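PDB 3VTH: hydrogenase maturation factor from Thermoanaerobacter tengcongensis, which probably transfers the carbamoyl group of carbamoyl phosphate, with ATP, to the C-terminal cysteine of HypE during [NiFe]-hydrogenase maturation. Local coordinates for residues Ser144-Ile149 with Lys447-Val452; Gly102-Val107 with Gly418-Ile423; Ser626-Ser631 with Ile669-His674; Val677-Tyr682 with Ile714-Leu719. All coordinates share one frame; numbering follows the deposited sequence.

Contact 1. Residues Ser144-Ile149 with Lys447-Val452; sequences SIIEDI and KKLFRV
Two nitrogens of Arg451 converge on one carboxylate oxygen, Asp148 OD1. NH1 of Arg451 donates to Asp148 OD1 over 2.8 Å, with an N-H...O angle of 152°, and its NH2 reaches the same OD1 at 3.0 Å on a more bent path. The oxygen sits in the guanidinium plane, so the grip is end-on and flat from the arginine's side, although the carboxylate is turned 41° against that plane. NH1 meets OD1 nearly along its C-O axis; NH2 comes from the syn side, tilted out of the carboxylate plane. The arginine chain reaches back to the helix through a bend at chi2 (80°), which also puts NH1 near the last helical carbonyls, with weak bonds to Lys448 O and Leu449 O.

The pairing fastens the loop that follows helix 115-121, in the zinc-finger region, onto the C-terminal end of helix 433-449 in the Kae1-like domain; Phe450 is the first residue to leave helical geometry. Glu100 adds a second carboxylate partner for Arg451 NH2, and Lys155 forms a long, weak ion pair with Asp148 OD2.

Apolar atoms complete the seam. Ile149 lays CD1 over one face of the guanidinium, 3.5 Å from Arg451 NH2. Leu449, whose CG stands anti to the backbone N, sends CD1 against the loop, where it touches Asp148 CA at 4.0 Å, Ile146 CG2 at 4.2 Å and Ile149 CG2 at 4.3 Å.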
loop_
_atom_site.group_PDB
_atom_site.type_symbol
_atom_site.label_atom_id
_atom_site.label_comp_id
_atom_site.label_asym_id
_atom_site.label_seq_id
_atom_site.Cartn_x
_atom_site.Cartn_y
_atom_site.Cartn_z
ATOM N N SER A 144 -11.097 0.713 10.267
ATOM C CA SER A 144 -10.459 0.429 11.549
ATOM C C SER A 144 -11.440 0.151 12.697
ATOM O O SER A 144 -11.089 -0.574 13.617
ATOM C CB SER A 144 -9.515 1.564 11.974
ATOM O OG SER A 144 -10.232 2.795 12.049
ATOM N N ILE A 145 -12.641 0.728 12.652
ATOM C CA ILE A 145 -13.595 0.538 13.757
ATOM C C ILE A 145 -14.856 -0.254 13.393
ATOM O O ILE A 145 -15.757 -0.387 14.213
ATOM C CB ILE A 145 -13.992 1.882 14.407
ATOM C CG1 ILE A 145 -14.750 2.770 13.407
ATOM C CG2 ILE A 145 -12.712 2.600 14.981
ATOM C CD1 ILE A 145 -15.417 3.965 14.071
ATOM N N ILE A 146 -14.896 -0.812 12.186
ATOM C CA ILE A 146 -16.090 -1.538 11.701
ATOM C C ILE A 146 -15.963 -3.033 12.024
ATOM O O ILE A 146 -14.973 -3.669 11.657
ATOM C CB ILE A 146 -16.334 -1.271 10.181
ATOM C CG1 ILE A 146 -16.868 0.157 9.974
ATOM C CG2 ILE A 146 -17.328 -2.297 9.554
ATOM C CD1 ILE A 146 -16.755 0.682 8.512
ATOM N N GLU A 147 -16.963 -3.584 12.717
ATOM C CA GLU A 147 -16.958 -4.996 13.085
ATOM C C GLU A 147 -17.692 -5.866 12.073
ATOM O O GLU A 147 -17.421 -7.057 11.969
ATOM C CB GLU A 147 -17.623 -5.197 14.450
ATOM C CG GLU A 147 -17.031 -4.368 15.578
ATOM C CD GLU A 147 -17.791 -4.550 16.877
ATOM O OE1 GLU A 147 -18.917 -5.091 16.856
ATOM O OE2 GLU A 147 -17.268 -4.152 17.929
ATOM N N ASP A 148 -18.648 -5.269 11.360
ATOM C CA ASP A 148 -19.605 -6.015 10.558
ATOM C C ASP A 148 -20.401 -5.002 9.755
ATOM O O ASP A 148 -20.365 -3.802 10.052
ATOM C CB ASP A 148 -20.555 -6.798 11.483
ATOM C CG ASP A 148 -21.263 -7.971 10.784
ATOM O OD1 ASP A 148 -20.933 -8.318 9.629
ATOM O OD2 ASP A 148 -22.173 -8.552 11.411
ATOM N N ILE A 149 -21.116 -5.493 8.742
ATOM C CA ILE A 149 -22.002 -4.673 7.918
ATOM C C ILE A 149 -23.389 -5.283 8.047
ATOM O O ILE A 149 -23.495 -6.395 8.562
ATOM C CB ILE A 149 -21.528 -4.614 6.433
ATOM C CG1 ILE A 149 -21.443 -6.018 5.789
ATOM C CG2 ILE A 149 -20.196 -3.913 6.354
ATOM C CD1 ILE A 149 -22.785 -6.581 5.300
ATOM N N LYS A 447 -12.713 -12.656 5.432
ATOM C CA LYS A 447 -13.751 -13.635 5.054
ATOM C C LYS A 447 -15.095 -13.352 5.710
ATOM O O LYS A 447 -16.139 -13.469 5.074
ATOM C CB LYS A 447 -13.333 -15.074 5.375
ATOM C CG LYS A 447 -12.188 -15.603 4.483
ATOM C CD LYS A 447 -11.950 -17.108 4.688
ATOM C CE LYS A 447 -11.516 -17.426 6.087
ATOM N NZ LYS A 447 -11.298 -18.895 6.257
ATOM N N LYS A 448 -15.066 -12.993 6.985
ATOM C CA LYS A 448 -16.286 -12.632 7.695
ATOM C C LYS A 448 -16.826 -11.288 7.216
ATOM O O LYS A 448 -18.013 -11.148 6.942
ATOM C CB LYS A 448 -16.030 -12.572 9.201
ATOM C CG LYS A 448 -15.667 -13.910 9.808
ATOM C CD LYS A 448 -15.715 -13.851 11.340
ATOM C CE LYS A 448 -14.815 -14.935 11.939
ATOM N NZ LYS A 448 -15.302 -16.309 11.582
ATOM N N LEU A 449 -15.953 -10.293 7.118
ATOM C CA LEU A 449 -16.403 -8.948 6.783
ATOM C C LEU A 449 -17.051 -8.899 5.384
ATOM O O LEU A 449 -18.109 -8.280 5.198
ATOM C CB LEU A 449 -15.248 -7.952 6.886
ATOM C CG LEU A 449 -15.614 -6.467 6.747
ATOM C CD1 LEU A 449 -16.742 -6.072 7.707
ATOM C CD2 LEU A 449 -14.388 -5.627 6.985
ATOM N N PHE A 450 -16.413 -9.558 4.416
ATOM C CA PHE A 450 -16.899 -9.540 3.038
ATOM C C PHE A 450 -17.670 -10.793 2.595
ATOM O O PHE A 450 -18.005 -10.925 1.413
ATOM C CB PHE A 450 -15.752 -9.195 2.077
ATOM C CG PHE A 450 -15.113 -7.876 2.387
ATOM C CD1 PHE A 450 -15.849 -6.691 2.276
ATOM C CD2 PHE A 450 -13.796 -7.810 2.829
ATOM C CE1 PHE A 450 -15.266 -5.458 2.579
ATOM C CE2 PHE A 450 -13.211 -6.583 3.141
ATOM C CZ PHE A 450 -13.946 -5.408 3.014
ATOM N N ARG A 451 -17.960 -11.685 3.546
ATOM C CA ARG A 451 -18.733 -12.911 3.293
ATOM C C ARG A 451 -18.095 -13.806 2.214
ATOM O O ARG A 451 -18.787 -14.369 1.367
ATOM C CB ARG A 451 -20.188 -12.575 2.942
ATOM C CG ARG A 451 -21.050 -12.167 4.149
ATOM C CD ARG A 451 -20.846 -10.718 4.563
ATOM N NE ARG A 451 -21.900 -10.293 5.485
ATOM C CZ ARG A 451 -21.697 -9.738 6.682
ATOM N NH1 ARG A 451 -20.456 -9.501 7.115
ATOM N NH2 ARG A 451 -22.742 -9.408 7.441
ATOM N N VAL A 452 -16.773 -13.920 2.257
ATOM C CA VAL A 452 -16.035 -14.729 1.299
ATOM C C VAL A 452 -15.805 -16.133 1.868
ATOM O O VAL A 452 -15.255 -16.298 2.961
ATOM C CB VAL A 452 -14.654 -14.093 0.934
ATOM C CG1 VAL A 452 -13.933 -14.933 -0.115
ATOM C CG2 VAL A 452 -14.812 -12.635 0.460
#

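Contact 2. Residues Gly102-Val107 with Gly418-Ile423; sequences GGFVPV and GHYAFI
Strand 420-423, in a mixed sheet of the Kae1-like domain, turns two aromatic side chains, Tyr420 and Phe422, toward the irregular chain at 102-107. Pro106 lies over a face of the Tyr420 ring: its CG stands 4.1 Å from the Tyr420 ring centroid, 27° off the normal, a CH-pi contact. At the rim of the same ring, Phe104 CE2 approaches Tyr420 CD2 at 3.7 Å, near the tyrosine plane. The two residues therefore meet Tyr420 differently, one above it and one at its edge.

The loop follows strand 93-95 of the acylphosphatase-like sheet, so this packing joins that N-terminal part to the edge region of the Kae1-like sheet. Tyr420 OH is hydrogen-bonded to Asp78, on strand 76-85, which gives the junction a polar tie beside its apolar one. Replacing Tyr420 with an alanine would probably leave Pro106 CG without its ring face and Asp78 without this hydroxyl partner.

Phe422 presents its edge to both loop residues: its CE2 lies 4.0 Å from Phe104 CE2, and its CE1 4.2 Å from Pro106 CA. Phe104 takes a chi1 of 71°, which sets its CG between backbone N and carbonyl carbon and extends CZ to 4.1 Å from Gly418 N.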
loop_
_atom_site.group_PDB
_atom_site.type_symbol
_atom_site.label_atom_id
_atom_site.label_comp_id
_atom_site.label_asym_id
_atom_site.label_seq_id
_atom_site.Cartn_x
_atom_site.Cartn_y
_atom_site.Cartn_z
ATOM N N GLY A 102 -28.184 -11.243 3.327
ATOM C CA GLY A 102 -27.140 -12.083 2.788
ATOM C C GLY A 102 -26.227 -11.656 1.641
ATOM O O GLY A 102 -25.511 -12.472 1.134
ATOM N N GLY A 103 -26.185 -10.416 1.228
ATOM C CA GLY A 103 -25.198 -10.093 0.216
ATOM C C GLY A 103 -23.834 -9.717 0.791
ATOM O O GLY A 103 -23.453 -10.170 1.831
ATOM N N PHE A 104 -23.116 -8.877 0.087
ATOM C CA PHE A 104 -21.875 -8.331 0.585
ATOM C C PHE A 104 -21.684 -6.953 0.038
ATOM O O PHE A 104 -22.219 -6.613 -0.970
ATOM C CB PHE A 104 -20.681 -9.208 0.215
ATOM C CG PHE A 104 -20.345 -9.172 -1.222
ATOM C CD1 PHE A 104 -21.121 -9.817 -2.128
ATOM C CD2 PHE A 104 -19.301 -8.442 -1.673
ATOM C CE1 PHE A 104 -20.841 -9.766 -3.433
ATOM C CE2 PHE A 104 -19.020 -8.393 -2.975
ATOM C CZ PHE A 104 -19.791 -9.053 -3.864
ATOM N N VAL A 105 -20.921 -6.147 0.751
ATOM C CA VAL A 105 -20.729 -4.762 0.370
ATOM C C VAL A 105 -19.300 -4.325 0.698
ATOM O O VAL A 105 -18.748 -4.711 1.733
ATOM C CB VAL A 105 -21.781 -3.830 1.060
ATOM C CG1 VAL A 105 -21.675 -3.911 2.576
ATOM C CG2 VAL A 105 -21.637 -2.366 0.581
ATOM N N PRO A 106 -18.684 -3.534 -0.193
ATOM C CA PRO A 106 -17.383 -2.956 0.142
ATOM C C PRO A 106 -17.455 -2.079 1.415
ATOM O O PRO A 106 -18.542 -1.613 1.786
ATOM C CB PRO A 106 -17.072 -2.089 -1.072
ATOM C CG PRO A 106 -17.768 -2.802 -2.211
ATOM C CD PRO A 106 -19.050 -3.311 -1.610
ATOM N N VAL A 107 -16.297 -1.879 2.052
ATOM C CA VAL A 107 -16.155 -1.075 3.265
ATOM C C VAL A 107 -15.225 0.105 2.963
ATOM O O VAL A 107 -14.176 -0.063 2.316
ATOM C CB VAL A 107 -15.628 -1.935 4.447
ATOM C CG1 VAL A 107 -15.130 -1.073 5.629
ATOM C CG2 VAL A 107 -16.743 -2.897 4.950
ATOM N N GLY A 418 -17.809 -11.442 -6.614
ATOM C CA GLY A 418 -18.528 -10.598 -7.574
ATOM C C GLY A 418 -17.511 -10.045 -8.555
ATOM O O GLY A 418 -16.678 -10.797 -9.079
ATOM N N HIS A 419 -17.544 -8.741 -8.793
ATOM C CA HIS A 419 -16.500 -8.139 -9.611
ATOM C C HIS A 419 -15.444 -7.405 -8.795
ATOM O O HIS A 419 -14.843 -6.455 -9.285
ATOM C CB HIS A 419 -17.073 -7.239 -10.709
ATOM C CG HIS A 419 -18.178 -6.346 -10.248
ATOM N ND1 HIS A 419 -19.506 -6.626 -10.485
ATOM C CD2 HIS A 419 -18.158 -5.179 -9.560
ATOM C CE1 HIS A 419 -20.258 -5.667 -9.968
ATOM N NE2 HIS A 419 -19.464 -4.777 -9.401
ATOM N N TYR A 420 -15.201 -7.855 -7.564
ATOM C CA TYR A 420 -14.160 -7.228 -6.742
ATOM C C TYR A 420 -12.995 -8.137 -6.405
ATOM O O TYR A 420 -13.174 -9.321 -6.155
ATOM C CB TYR A 420 -14.744 -6.693 -5.435
ATOM C CG TYR A 420 -15.873 -5.699 -5.586
ATOM C CD1 TYR A 420 -15.659 -4.458 -6.180
ATOM C CD2 TYR A 420 -17.138 -5.981 -5.082
ATOM C CE1 TYR A 420 -16.685 -3.532 -6.288
ATOM C CE2 TYR A 420 -18.188 -5.053 -5.203
ATOM C CZ TYR A 420 -17.937 -3.838 -5.804
ATOM O OH TYR A 420 -18.937 -2.926 -5.932
ATOM N N ALA A 421 -11.796 -7.556 -6.386
ATOM C CA ALA A 421 -10.629 -8.207 -5.811
ATOM C C ALA A 421 -10.332 -7.421 -4.531
ATOM O O ALA A 421 -9.865 -6.284 -4.586
ATOM C CB ALA A 421 -9.447 -8.155 -6.778
ATOM N N PHE A 422 -10.709 -8.005 -3.403
ATOM C CA PHE A 422 -10.455 -7.430 -2.098
ATOM C C PHE A 422 -9.033 -7.787 -1.702
ATOM O O PHE A 422 -8.800 -8.838 -1.088
ATOM C CB PHE A 422 -11.425 -8.005 -1.070
ATOM C CG PHE A 422 -12.843 -7.529 -1.242
ATOM C CD1 PHE A 422 -13.215 -6.244 -0.833
ATOM C CD2 PHE A 422 -13.809 -8.364 -1.800
ATOM C CE1 PHE A 422 -14.549 -5.789 -0.992
ATOM C CE2 PHE A 422 -15.132 -7.933 -1.953
ATOM C CZ PHE A 422 -15.507 -6.649 -1.552
ATOM N N ILE A 423 -8.085 -6.950 -2.099
ATOM C CA ILE A 423 -6.701 -7.135 -1.671
ATOM C C ILE A 423 -6.551 -6.555 -0.241
ATOM O O ILE A 423 -7.047 -5.453 0.070
ATOM C CB ILE A 423 -5.688 -6.516 -2.684
ATOM C CG1 ILE A 423 -4.241 -6.859 -2.283
ATOM C CG2 ILE A 423 -5.895 -4.997 -2.807
ATOM C CD1 ILE A 423 -3.158 -6.510 -3.362
#

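Contact 3. Residues Ser626-Ser631 with Ile669-His674; sequences SLMAES and ISAKFH. With PO4 (phosphate ion), chain K.
The sulfur and methyl of Met628 bring the loop after helix 619-626 down onto helix 666-692, within the second subdomain of the Kae1-like carbamoyltransferase region. The contact is closest in backbone terms at Met628 and Ala671, whose CA atoms are 5.1 Å apart.

The sulfur contact is Met-aromatic. Met628 SD stands 4.0 Å from the His674 ring centroid and 15° off the normal, which places it over a face and displaced toward CG and ND1.

Packing contacts flank it. The Met628 chain bends at chi3 (-102°), turning CE away from the imidazole to meet Ala671 CB at 3.6 Å. Ala671 CB also makes a van der Waals contact with the Ala629 carbonyl oxygen, while Leu627 CD1 packs on Ser670 CB at 3.7 Å.

Among the polar contacts, His674 ND1 donates to Ser670 O one turn earlier in its own helix, at 2.8 Å and 164°. The acceptor lies in the ring plane, while the donor stands well above the carbonyl plane. Asn706 is hydrogen-bonded to His674 NE2, so both ring nitrogens are engaged and the imidazole rotation is fixed beneath the sulfur, about 5 Å from the bound nucleotide analogue AP2. A leucine in place of His674 would probably leave Met628 SD without its aromatic face and Asn706 without its ring-nitrogen partner.

Ser670 OG is bonded to Leu624 O, back in helix 619-626. At the other end of segment 626-631, Ser631 OG donates to O3 of a phosphate ion, probably from the crystallisation liquor, at 2.7 Å; Glu632 N binds the same ion.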
loop_
_atom_site.group_PDB
_atom_site.type_symbol
_atom_site.label_atom_id
_atom_site.label_comp_id
_atom_site.label_asym_id
_atom_site.label_seq_id
_atom_site.Cartn_x
_atom_site.Cartn_y
_atom_site.Cartn_z
ATOM N N SER A 626 19.916 6.755 -5.191
ATOM C CA SER A 626 19.955 8.093 -4.604
ATOM C C SER A 626 21.182 8.911 -4.999
ATOM O O SER A 626 21.111 10.133 -5.051
ATOM C CB SER A 626 19.885 8.042 -3.078
ATOM O OG SER A 626 18.608 7.568 -2.670
ATOM N N LEU A 627 22.297 8.249 -5.259
ATOM C CA LEU A 627 23.531 8.996 -5.531
ATOM C C LEU A 627 23.774 9.271 -7.017
ATOM O O LEU A 627 24.762 9.917 -7.387
ATOM C CB LEU A 627 24.736 8.299 -4.877
ATOM C CG LEU A 627 25.011 6.848 -5.266
ATOM C CD1 LEU A 627 25.740 6.756 -6.611
ATOM C CD2 LEU A 627 25.847 6.159 -4.167
ATOM N N MET A 628 22.887 8.785 -7.878
ATOM C CA MET A 628 23.161 8.837 -9.316
ATOM C C MET A 628 23.252 10.256 -9.902
ATOM O O MET A 628 22.556 11.170 -9.463
ATOM C CB MET A 628 22.215 7.924 -10.110
ATOM C CG MET A 628 20.915 8.506 -10.583
ATOM S SD MET A 628 20.247 7.374 -11.851
ATOM C CE MET A 628 20.680 8.268 -13.313
ATOM N N ALA A 629 24.146 10.424 -10.876
ATOM C CA ALA A 629 24.316 11.703 -11.543
ATOM C C ALA A 629 23.346 11.807 -12.711
ATOM O O ALA A 629 22.508 10.915 -12.933
ATOM C CB ALA A 629 25.777 11.883 -12.030
ATOM N N GLU A 630 23.460 12.915 -13.434
ATOM C CA GLU A 630 22.746 13.146 -14.674
ATOM C C GLU A 630 23.658 12.748 -15.816
ATOM O O GLU A 630 24.669 13.410 -16.058
ATOM C CB GLU A 630 22.414 14.632 -14.806
ATOM C CG GLU A 630 21.241 14.903 -15.717
ATOM C CD GLU A 630 19.976 14.346 -15.153
ATOM O OE1 GLU A 630 19.282 13.598 -15.881
ATOM O OE2 GLU A 630 19.685 14.637 -13.967
ATOM N N SER A 631 23.322 11.659 -16.508
ATOM C CA SER A 631 24.091 11.256 -17.680
ATOM C C SER A 631 23.256 10.429 -18.641
ATOM O O SER A 631 22.288 9.768 -18.236
ATOM C CB SER A 631 25.349 10.481 -17.273
ATOM O OG SER A 631 26.111 10.098 -18.408
ATOM N N ILE A 669 29.028 6.495 -12.377
ATOM C CA ILE A 669 28.971 5.048 -12.610
ATOM C C ILE A 669 27.546 4.508 -12.412
ATOM O O ILE A 669 27.059 3.676 -13.175
ATOM C CB ILE A 669 29.953 4.310 -11.681
ATOM C CG1 ILE A 669 31.401 4.668 -12.053
ATOM C CG2 ILE A 669 29.727 2.800 -11.742
ATOM C CD1 ILE A 669 32.433 4.148 -11.075
ATOM N N SER A 670 26.874 4.992 -11.382
ATOM C CA SER A 670 25.507 4.547 -11.115
ATOM C C SER A 670 24.587 4.932 -12.268
ATOM O O SER A 670 23.774 4.121 -12.720
ATOM C CB SER A 670 24.994 5.165 -9.814
ATOM O OG SER A 670 23.673 4.706 -9.563
ATOM N N ALA A 671 24.712 6.175 -12.737
ATOM C CA ALA A 671 23.905 6.644 -13.856
ATOM C C ALA A 671 24.131 5.760 -15.092
ATOM O O ALA A 671 23.178 5.335 -15.738
ATOM C CB ALA A 671 24.199 8.120 -14.159
ATOM N N LYS A 672 25.397 5.477 -15.395
ATOM C CA LYS A 672 25.760 4.623 -16.538
ATOM C C LYS A 672 25.179 3.215 -16.388
ATOM O O LYS A 672 24.724 2.598 -17.367
ATOM C CB LYS A 672 27.282 4.540 -16.671
ATOM C CG LYS A 672 27.977 5.816 -17.202
ATOM C CD LYS A 672 29.498 5.606 -17.349
ATOM C CE LYS A 672 29.861 4.804 -18.596
ATOM N NZ LYS A 672 31.341 4.721 -18.761
ATOM N N PHE A 673 25.229 2.688 -15.174
ATOM C CA PHE A 673 24.643 1.377 -14.900
ATOM C C PHE A 673 23.117 1.375 -15.091
ATOM O O PHE A 673 22.583 0.464 -15.739
ATOM C CB PHE A 673 25.046 0.869 -13.503
ATOM C CG PHE A 673 24.246 -0.307 -13.032
ATOM C CD1 PHE A 673 24.329 -1.535 -13.689
ATOM C CD2 PHE A 673 23.398 -0.184 -11.933
ATOM C CE1 PHE A 673 23.555 -2.634 -13.263
ATOM C CE2 PHE A 673 22.629 -1.273 -11.492
ATOM C CZ PHE A 673 22.707 -2.498 -12.158
ATOM N N HIS A 674 22.421 2.373 -14.531
ATOM C CA HIS A 674 20.950 2.467 -14.680
ATOM C C HIS A 674 20.586 2.533 -16.173
ATOM O O HIS A 674 19.685 1.833 -16.639
ATOM C CB HIS A 674 20.388 3.694 -13.957
ATOM C CG HIS A 674 20.209 3.520 -12.477
ATOM N ND1 HIS A 674 21.255 3.604 -11.583
ATOM C CD2 HIS A 674 19.095 3.300 -11.733
ATOM C CE1 HIS A 674 20.794 3.437 -10.353
ATOM N NE2 HIS A 674 19.484 3.256 -10.416
HETATM P P PO4 K . 26.523 12.879 -20.514
HETATM O O1 PO4 K . 25.841 14.013 -19.777
HETATM O O2 PO4 K . 27.301 13.428 -21.692
HETATM O O3 PO4 K . 27.470 12.162 -19.569
HETATM O O4 PO4 K . 25.462 11.952 -21.053
#

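Contact 4. Residues Val677-Tyr682 with Ile714-Leu719; sequences VVNFTY and IEKLSL
The short helical segments 677-682 and 714-719 run in roughly the same direction, their axes 10.3 Å apart at closest approach and crossing at -34°, with Tyr682 and Leu717 nearest in CA position. That separation is bridged chiefly by Lys716 and Tyr682. Lys716 has CG anti to its backbone N and an extended chain beyond it, which carries the methylenes across one face of the Tyr682 ring at about a right angle. Its CD stands 4.0 Å from the Tyr682 centroid, 26° off the normal, a CH-pi contact, and its CG is 3.6 Å from Tyr682 CD1.

Farther along, Lys716 NZ is 4.4 Å from the same ring centroid, an off-centre cation-pi approach. The ammonium then donates to Asn679 OD1 at 2.8 Å, arriving from above the carbonyl plane of the amide, 57° out of it. Val678 CG1 touches Lys716 CD at 4.1 Å, and Leu717 CD2 reaches Tyr682 CD1 at 3.8 Å.

Both helices, 666-692 and 707-719, belong to the second Kae1-like subdomain; helix 707-719 is the crossover of a beta-alpha-beta unit between the parallel strands 696-700 and 723-726. Helix 666-692 also packs on strand 501-507 through Val677 and Thr681, and helix 707-719 on strand 723-726 through Leu717.

The lysine thus serves two chemistries at once: its aliphatic part covers an aromatic face, while its charge is probably stabilised jointly by the ring's pi electrons and the amide oxygen.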
loop_
_atom_site.group_PDB
_atom_site.type_symbol
_atom_site.label_atom_id
_atom_site.label_comp_id
_atom_site.label_asym_id
_atom_site.label_seq_id
_atom_site.Cartn_x
_atom_site.Cartn_y
_atom_site.Cartn_z
ATOM N N VAL A 677 20.819 -0.908 -17.997
ATOM C CA VAL A 677 19.641 -1.757 -17.753
ATOM C C VAL A 677 18.476 -1.272 -18.630
ATOM O O VAL A 677 17.877 -2.062 -19.354
ATOM C CB VAL A 677 19.249 -1.767 -16.275
ATOM C CG1 VAL A 677 17.909 -2.519 -16.051
ATOM C CG2 VAL A 677 20.382 -2.374 -15.433
ATOM N N VAL A 678 18.213 0.033 -18.614
ATOM C CA VAL A 678 17.188 0.598 -19.493
ATOM C C VAL A 678 17.423 0.194 -20.942
ATOM O O VAL A 678 16.501 -0.304 -21.605
ATOM C CB VAL A 678 17.062 2.147 -19.334
ATOM C CG1 VAL A 678 16.161 2.770 -20.428
ATOM C CG2 VAL A 678 16.533 2.478 -17.938
ATOM N N ASN A 679 18.654 0.378 -21.422
ATOM C CA ASN A 679 18.969 0.142 -22.819
ATOM C C ASN A 679 18.811 -1.316 -23.242
ATOM O O ASN A 679 18.155 -1.583 -24.254
ATOM C CB ASN A 679 20.354 0.703 -23.181
ATOM C CG ASN A 679 20.368 2.229 -23.192
ATOM O OD1 ASN A 679 19.316 2.860 -23.151
ATOM N ND2 ASN A 679 21.548 2.820 -23.238
ATOM N N PHE A 680 19.363 -2.253 -22.467
ATOM C CA PHE A 680 19.216 -3.660 -22.846
ATOM C C PHE A 680 17.774 -4.178 -22.742
ATOM O O PHE A 680 17.351 -5.009 -23.546
ATOM C CB PHE A 680 20.296 -4.601 -22.251
ATOM C CG PHE A 680 20.177 -4.911 -20.758
ATOM C CD1 PHE A 680 19.041 -5.521 -20.223
ATOM C CD2 PHE A 680 21.269 -4.707 -19.915
ATOM C CE1 PHE A 680 18.960 -5.843 -18.868
ATOM C CE2 PHE A 680 21.193 -5.043 -18.541
ATOM C CZ PHE A 680 20.035 -5.609 -18.028
ATOM N N THR A 681 17.020 -3.635 -21.790
ATOM C CA THR A 681 15.624 -4.017 -21.602
ATOM C C THR A 681 14.805 -3.545 -22.806
ATOM O O THR A 681 13.997 -4.295 -23.360
ATOM C CB THR A 681 15.060 -3.439 -20.287
ATOM O OG1 THR A 681 15.902 -3.820 -19.196
ATOM C CG2 THR A 681 13.654 -3.944 -20.025
ATOM N N TYR A 682 15.035 -2.301 -23.211
ATOM C CA TYR A 682 14.405 -1.742 -24.396
ATOM C C TYR A 682 14.733 -2.584 -25.631
ATOM O O TYR A 682 13.849 -2.910 -26.435
ATOM C CB TYR A 682 14.862 -0.292 -24.584
ATOM C CG TYR A 682 14.481 0.329 -25.908
ATOM C CD1 TYR A 682 13.264 0.986 -26.060
ATOM C CD2 TYR A 682 15.347 0.273 -26.999
ATOM C CE1 TYR A 682 12.908 1.575 -27.274
ATOM C CE2 TYR A 682 15.005 0.851 -28.223
ATOM C CZ TYR A 682 13.783 1.506 -28.344
ATOM O OH TYR A 682 13.426 2.074 -29.535
ATOM N N ILE A 714 9.673 3.547 -19.340
ATOM C CA ILE A 714 8.365 3.944 -19.852
ATOM C C ILE A 714 8.520 4.983 -20.974
ATOM O O ILE A 714 7.881 4.876 -22.018
ATOM C CB ILE A 714 7.427 4.504 -18.752
ATOM C CG1 ILE A 714 6.946 3.402 -17.805
ATOM C CG2 ILE A 714 6.211 5.228 -19.378
ATOM C CD1 ILE A 714 6.129 3.935 -16.599
ATOM N N GLU A 715 9.370 5.984 -20.761
ATOM C CA GLU A 715 9.582 7.020 -21.775
ATOM C C GLU A 715 10.172 6.443 -23.061
ATOM O O GLU A 715 9.622 6.663 -24.145
ATOM C CB GLU A 715 10.470 8.139 -21.241
ATOM C CG GLU A 715 9.794 9.026 -20.169
ATOM C CD GLU A 715 10.761 10.025 -19.536
ATOM O OE1 GLU A 715 11.934 10.085 -19.958
ATOM O OE2 GLU A 715 10.349 10.764 -18.631
ATOM N N LYS A 716 11.271 5.695 -22.929
ATOM C CA LYS A 716 11.979 5.148 -24.086
ATOM C C LYS A 716 11.090 4.216 -24.928
ATOM O O LYS A 716 11.066 4.310 -26.155
ATOM C CB LYS A 716 13.256 4.424 -23.660
ATOM C CG LYS A 716 14.211 4.226 -24.818
ATOM C CD LYS A 716 15.511 3.552 -24.424
ATOM C CE LYS A 716 16.538 3.822 -25.515
ATOM N NZ LYS A 716 17.686 2.890 -25.445
ATOM N N LEU A 717 10.355 3.343 -24.245
ATOM C CA LEU A 717 9.454 2.401 -24.896
ATOM C C LEU A 717 8.281 3.120 -25.548
ATOM O O LEU A 717 7.886 2.769 -26.670
ATOM C CB LEU A 717 8.949 1.359 -23.887
ATOM C CG LEU A 717 9.919 0.301 -23.347
ATOM C CD1 LEU A 717 9.301 -0.384 -22.124
ATOM C CD2 LEU A 717 10.262 -0.725 -24.440
ATOM N N SER A 718 7.730 4.119 -24.852
ATOM C CA SER A 718 6.630 4.930 -25.390
ATOM C C SER A 718 7.037 5.682 -26.648
ATOM O O SER A 718 6.256 5.774 -27.593
ATOM C CB SER A 718 6.084 5.918 -24.348
ATOM O OG SER A 718 5.336 5.237 -23.351
ATOM N N LEU A 719 8.261 6.200 -26.670
ATOM C CA LEU A 719 8.761 6.912 -27.843
ATOM C C LEU A 719 8.926 5.984 -29.046
ATOM O O LEU A 719 8.956 6.450 -30.177
ATOM C CB LEU A 719 10.082 7.637 -27.549
ATOM C CG LEU A 719 10.102 8.777 -26.520
ATOM C CD1 LEU A 719 11.539 9.235 -26.248
ATOM C CD2 LEU A 719 9.239 9.956 -26.945
#

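How the contacts relate
From the N terminus, the chain leaves the acylphosphatase-like sheet after strand 93-95, runs through 102-107 and passes the finger loop at 144-149, long before reaching 418-423 and 447-452. Contact 2 therefore closes a loop of some 310 residues and contact 1 one of nearly 300; the two cross. Both anchor the N-terminal region to the Kae1-like domain. Their centres are about 10 Å apart and they touch, as where Phe450 CD1 packs on Phe422 CE1 at 3.6 Å. Contacts 3 and 4 follow in series as short loops within the second Kae1-like subdomain: contact 3 joins the loop after helix 619-626 to helix 666-692, and contact 4 joins that helix to helix 707-719. Contact 3 lies about 47 Å from contact 1, centre to centre.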